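MIF (PDB 4DH4) belongs to the macrophage migration inhibitory factor family, small alpha/beta proteins that assemble as trimers, and comes from the parasite Toxoplasma gondii. Local coordinates at residues Ala18-Leu31 with Lys75-Leu88. Sequence-based numbering, arbitrary orientation. Where two conformers were deposited one is given.
Sequences ALLKDAEKAVADAL and KIAAALSAACERHL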
loop_
_atom_site.group_PDB
_atom_site.type_symbol
_atom_site.label_atom_id
_atom_site.label_comp_id
_atom_site.label_asym_id
_atom_site.label_seq_id
_atom_site.Cartn_x
_atom_site.Cartn_y
_atom_site.Cartn_z
ATOM N N ALA A 18 3.271 -6.326 -20.341
ATOM C CA ALA A 18 3.195 -7.790 -20.447
ATOM C C ALA A 18 2.932 -8.451 -19.089
ATOM O O ALA A 18 2.097 -9.361 -18.977
ATOM C CB ALA A 18 4.469 -8.348 -21.073
ATOM N N LEU A 19 3.645 -7.982 -18.069
ATOM C CA LEU A 19 3.426 -8.429 -16.697
ATOM C C LEU A 19 1.980 -8.214 -16.255
ATOM O O LEU A 19 1.332 -9.138 -15.737
ATOM C CB LEU A 19 4.381 -7.708 -15.737
ATOM C CG LEU A 19 4.249 -8.046 -14.247
ATOM C CD1 LEU A 19 4.451 -9.549 -13.992
ATOM C CD2 LEU A 19 5.221 -7.211 -13.428
ATOM N N LEU A 20 1.478 -7.000 -16.460
ATOM C CA LEU A 20 0.156 -6.643 -15.956
ATOM C C LEU A 20 -0.957 -7.360 -16.711
ATOM O O LEU A 20 -1.982 -7.694 -16.128
ATOM C CB LEU A 20 -0.053 -5.125 -15.935
ATOM C CG LEU A 20 0.871 -4.303 -15.025
ATOM C CD1 LEU A 20 0.561 -2.822 -15.159
ATOM C CD2 LEU A 20 0.786 -4.725 -13.549
ATOM N N LYS A 21 -0.736 -7.622 -17.998
ATOM C CA LYS A 21 -1.653 -8.461 -18.773
ATOM C C LYS A 21 -1.723 -9.883 -18.229
ATOM O O LYS A 21 -2.805 -10.465 -18.161
ATOM C CB LYS A 21 -1.258 -8.484 -20.250
ATOM C CG LYS A 21 -1.607 -7.212 -20.967
ATOM C CD LYS A 21 -1.231 -7.296 -22.432
ATOM C CE LYS A 21 -1.195 -5.915 -23.063
ATOM N NZ LYS A 21 -2.506 -5.233 -23.009
ATOM N N ASP A 22 -0.572 -10.442 -17.859
ATOM C CA ASP A 22 -0.520 -11.762 -17.234
ATOM C C ASP A 22 -1.234 -11.722 -15.884
ATOM O O ASP A 22 -1.997 -12.628 -15.553
ATOM C CB ASP A 22 0.929 -12.224 -17.043
ATOM C CG ASP A 22 1.549 -12.794 -18.318
ATOM O OD1 ASP A 22 2.767 -13.072 -18.302
ATOM O OD2 ASP A 22 0.830 -12.973 -19.329
ATOM N N ALA A 23 -0.975 -10.665 -15.116
ATOM C CA ALA A 23 -1.540 -10.508 -13.773
ATOM C C ALA A 23 -3.072 -10.426 -13.791
ATOM O O ALA A 23 -3.745 -11.133 -13.031
ATOM C CB ALA A 23 -0.947 -9.288 -13.093
ATOM N N GLU A 24 -3.618 -9.565 -14.649
ATOM C CA GLU A 24 -5.064 -9.372 -14.703
ATOM C C GLU A 24 -5.818 -10.659 -15.069
ATOM O O GLU A 24 -6.872 -10.947 -14.492
ATOM C CB GLU A 24 -5.443 -8.191 -15.611
ATOM C CG GLU A 24 -5.154 -8.401 -17.083
ATOM C CD GLU A 24 -5.277 -7.138 -17.916
ATOM O OE1 GLU A 24 -5.184 -6.021 -17.363
ATOM O OE2 GLU A 24 -5.467 -7.276 -19.143
ATOM N N LYS A 25 -5.264 -11.425 -16.011
ATOM C CA LYS A 25 -5.858 -12.687 -16.446
ATOM C C LYS A 25 -5.882 -13.706 -15.309
ATOM O O LYS A 25 -6.898 -14.358 -15.079
ATOM C CB LYS A 25 -5.092 -13.259 -17.645
ATOM C CG LYS A 25 -5.661 -14.570 -18.181
ATOM C CD LYS A 25 -4.622 -15.343 -18.972
ATOM C CE LYS A 25 -5.129 -16.731 -19.331
ATOM N NZ LYS A 25 -4.018 -17.593 -19.811
ATOM N N ALA A 26 -4.753 -13.832 -14.609
ATOM C CA ALA A 26 -4.601 -14.801 -13.520
ATOM C C ALA A 26 -5.538 -14.503 -12.346
ATOM O O ALA A 26 -6.100 -15.421 -11.740
ATOM C CB ALA A 26 -3.161 -14.838 -13.045
ATOM N N VAL A 27 -5.704 -13.217 -12.038
ATOM C CA VAL A 27 -6.573 -12.786 -10.940
ATOM C C VAL A 27 -8.044 -13.026 -11.316
ATOM O O VAL A 27 -8.793 -13.628 -10.543
ATOM C CB VAL A 27 -6.287 -11.302 -10.547
ATOM C CG1 VAL A 27 -7.387 -10.717 -9.654
ATOM C CG2 VAL A 27 -4.904 -11.178 -9.879
ATOM N N ALA A 28 -8.441 -12.581 -12.508
ATOM C CA ALA A 28 -9.808 -12.819 -13.001
ATOM C C ALA A 28 -10.154 -14.313 -13.044
ATOM O O ALA A 28 -11.223 -14.720 -12.579
ATOM C CB ALA A 28 -10.014 -12.172 -14.375
ATOM N N ASP A 29 -9.245 -15.118 -13.598
ATOM C CA ASP A 29 -9.446 -16.570 -13.711
ATOM C C ASP A 29 -9.620 -17.245 -12.349
ATOM O O ASP A 29 -10.578 -17.996 -12.147
ATOM C CB ASP A 29 -8.289 -17.236 -14.472
ATOM C CG ASP A 29 -8.250 -16.867 -15.953
ATOM O OD1 ASP A 29 -7.246 -17.219 -16.611
ATOM O OD2 ASP A 29 -9.204 -16.236 -16.467
ATOM N N ALA A 30 -8.699 -16.973 -11.422
ATOM C CA ALA A 30 -8.709 -17.625 -10.090
ATOM C C ALA A 30 -9.937 -17.277 -9.247
ATOM O O ALA A 30 -10.487 -18.133 -8.540
ATOM C CB ALA A 30 -7.454 -17.292 -9.330
ATOM N N LEU A 31 -10.363 -16.021 -9.333
ATOM C CA LEU A 31 -11.484 -15.533 -8.536
ATOM C C LEU A 31 -12.833 -15.712 -9.235
ATOM O O LEU A 31 -13.885 -15.521 -8.619
ATOM C CB LEU A 31 -11.258 -14.062 -8.143
ATOM C CG LEU A 31 -10.019 -13.759 -7.285
ATOM C CD1 LEU A 31 -9.777 -12.254 -7.164
ATOM C CD2 LEU A 31 -10.131 -14.383 -5.908
ATOM N N LYS A 75 -3.195 -20.392 -5.694
ATOM C CA LYS A 75 -3.271 -20.342 -7.153
ATOM C C LYS A 75 -2.804 -18.997 -7.705
ATOM O O LYS A 75 -1.991 -18.954 -8.636
ATOM C CB LYS A 75 -4.694 -20.644 -7.617
ATOM C CG LYS A 75 -4.842 -20.732 -9.120
ATOM C CD LYS A 75 -5.924 -21.731 -9.504
ATOM C CE LYS A 75 -7.244 -21.038 -9.703
ATOM N NZ LYS A 75 -7.949 -21.575 -10.958
ATOM N N ILE A 76 -3.314 -17.910 -7.118
ATOM C CA ILE A 76 -2.952 -16.550 -7.529
ATOM C C ILE A 76 -1.467 -16.266 -7.283
ATOM O O ILE A 76 -0.778 -15.721 -8.152
ATOM C CB ILE A 76 -3.856 -15.472 -6.841
ATOM C CG1 ILE A 76 -5.310 -15.613 -7.309
ATOM C CG2 ILE A 76 -3.357 -14.058 -7.131
ATOM C CD1 ILE A 76 -6.341 -14.835 -6.448
ATOM N N ALA A 77 -0.973 -16.649 -6.108
ATOM C CA ALA A 77 0.434 -16.433 -5.774
ATOM C C ALA A 77 1.373 -17.193 -6.720
ATOM O O ALA A 77 2.401 -16.655 -7.141
ATOM C CB ALA A 77 0.704 -16.810 -4.328
ATOM N N ALA A 78 1.008 -18.429 -7.057
ATOM C CA ALA A 78 1.790 -19.250 -7.991
ATOM C C ALA A 78 1.902 -18.559 -9.348
ATOM O O ALA A 78 2.979 -18.485 -9.934
ATOM C CB ALA A 78 1.152 -20.624 -8.147
ATOM N N ALA A 79 0.782 -18.029 -9.821
ATOM C CA ALA A 79 0.714 -17.404 -11.129
ATOM C C ALA A 79 1.417 -16.050 -11.154
ATOM O O ALA A 79 2.100 -15.721 -12.127
ATOM C CB ALA A 79 -0.732 -17.268 -11.561
ATOM N N LEU A 80 1.244 -15.269 -10.089
ATOM C CA LEU A 80 1.836 -13.937 -9.994
ATOM C C LEU A 80 3.347 -13.975 -9.785
ATOM O O LEU A 80 4.079 -13.221 -10.429
ATOM C CB LEU A 80 1.152 -13.114 -8.892
ATOM C CG LEU A 80 -0.032 -12.204 -9.258
ATOM C CD1 LEU A 80 -0.850 -12.657 -10.457
ATOM C CD2 LEU A 80 -0.925 -11.951 -8.048
ATOM N N SER A 81 3.799 -14.841 -8.878
ATOM C CA SER A 81 5.223 -15.037 -8.636
ATOM C C SER A 81 5.924 -15.452 -9.924
ATOM O O SER A 81 6.978 -14.910 -10.268
ATOM C CB SER A 81 5.453 -16.102 -7.561
ATOM O OG SER A 81 5.175 -15.587 -6.277
ATOM N N ALA A 82 5.311 -16.394 -10.638
ATOM C CA ALA A 82 5.880 -16.942 -11.879
ATOM C C ALA A 82 5.997 -15.855 -12.957
ATOM O O ALA A 82 6.996 -15.793 -13.674
ATOM C CB ALA A 82 5.059 -18.126 -12.380
ATOM N N ALA A 83 4.990 -14.986 -13.036
ATOM C CA ALA A 83 4.971 -13.874 -13.990
ATOM C C ALA A 83 6.048 -12.831 -13.683
ATOM O O ALA A 83 6.696 -12.309 -14.594
ATOM C CB ALA A 83 3.591 -13.230 -14.019
ATOM N N CYS A 84 6.242 -12.533 -12.398
ATOM C CA CYS A 84 7.297 -11.607 -11.978
ATOM C C CYS A 84 8.674 -12.187 -12.300
ATOM O O CYS A 84 9.574 -11.465 -12.715
ATOM C CB CYS A 84 7.190 -11.297 -10.482
ATOM S SG CYS A 84 5.769 -10.240 -10.048
ATOM N N GLU A 85 8.831 -13.489 -12.104
ATOM C CA GLU A 85 10.100 -14.155 -12.407
ATOM C C GLU A 85 10.395 -14.067 -13.899
ATOM O O GLU A 85 11.507 -13.727 -14.303
ATOM C CB GLU A 85 10.039 -15.614 -11.975
ATOM C CG GLU A 85 11.365 -16.350 -12.052
ATOM C CD GLU A 85 11.257 -17.724 -11.444
ATOM O OE1 GLU A 85 11.802 -17.925 -10.339
ATOM O OE2 GLU A 85 10.592 -18.595 -12.056
ATOM N N ARG A 86 9.370 -14.364 -14.695
ATOM C CA ARG A 86 9.413 -14.331 -16.156
ATOM C C ARG A 86 9.691 -12.927 -16.703
ATOM O O ARG A 86 10.545 -12.752 -17.573
ATOM C CB ARG A 86 8.077 -14.864 -16.689
ATOM C CG ARG A 86 7.949 -15.058 -18.193
ATOM C CD ARG A 86 6.865 -16.112 -18.501
ATOM N NE ARG A 86 5.500 -15.669 -18.174
ATOM C CZ ARG A 86 4.750 -16.138 -17.170
ATOM N NH1 ARG A 86 5.208 -17.082 -16.351
ATOM N NH2 ARG A 86 3.527 -15.657 -16.980
ATOM N N HIS A 87 8.979 -11.927 -16.188
ATOM C CA HIS A 87 9.077 -10.567 -16.721
ATOM C C HIS A 87 10.116 -9.669 -16.051
ATOM O O HIS A 87 10.625 -8.741 -16.686
ATOM C CB HIS A 87 7.705 -9.889 -16.715
ATOM C CG HIS A 87 6.704 -10.566 -17.594
ATOM N ND1 HIS A 87 6.802 -10.560 -18.969
ATOM C CD2 HIS A 87 5.603 -11.293 -17.297
ATOM C CE1 HIS A 87 5.795 -11.243 -19.482
ATOM N NE2 HIS A 87 5.050 -11.696 -18.489
ATOM N N LEU A 88 10.425 -9.929 -14.784
ATOM C CA LEU A 88 11.313 -9.041 -14.020
ATOM C C LEU A 88 12.647 -9.678 -13.633
ATOM O O LEU A 88 13.581 -8.971 -13.256
ATOM C CB LEU A 88 10.612 -8.501 -12.760
ATOM C CG LEU A 88 9.236 -7.832 -12.893
ATOM C CD1 LEU A 88 8.674 -7.489 -11.515
ATOM C CD2 LEU A 88 9.276 -6.592 -13.774
#
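Asp22 joins the two helices through a single oxygen, OD1, which accepts from two side chains of 75-88. The His87 NE2 donor lies 2.7 Å from Asp22 OD1, with the oxygen almost exactly in the ring plane and an N-H...O angle of 164°. Arg86 NH2 approaches the same oxygen at 3.0 Å, completing a salt bridge. The two donors reach the carboxylate from opposite faces, both well out of its plane, a shared grip that would be expected to favour the charged form of Asp22. One face of the imidazole lies against the backbone of 18-31, with Leu19 N over the ring centre and Ala18 C toward its rim, while Ala18 CB touches His87 CE1.

Leu19 enters the opposing helix as a knob among Ala83, Cys84, His87 and Leu88. With CG anti to the backbone N (chi1 179°), its CD1 reaches Ala83 CB at 3.8 Å, while CD2 meets Leu88, whose side chain crosses it nearly at right angles. Farther along, small residues meet directly: Ala26 CB faces Ala79 CB at 3.7 Å, and Leu80 CD1 lies against Ala23 and Ala26. Ala30 CB presses tightly on Ile76 CG1, at 3.4 Å, and Ile76 CD1 extends to Leu31 CD2.

Leu19, Val27 and Leu80 also touch strand 2-7, and Ile76 packs on Phe99 of strand 95-102. Segments 18-31 and 75-88 run antiparallel, with 170° between their directions, and their axes come within 9.5 Å. Side by side they pack on the four-stranded sheet of the MIF subunit, built from two pseudo-twofold-related beta-alpha-beta units.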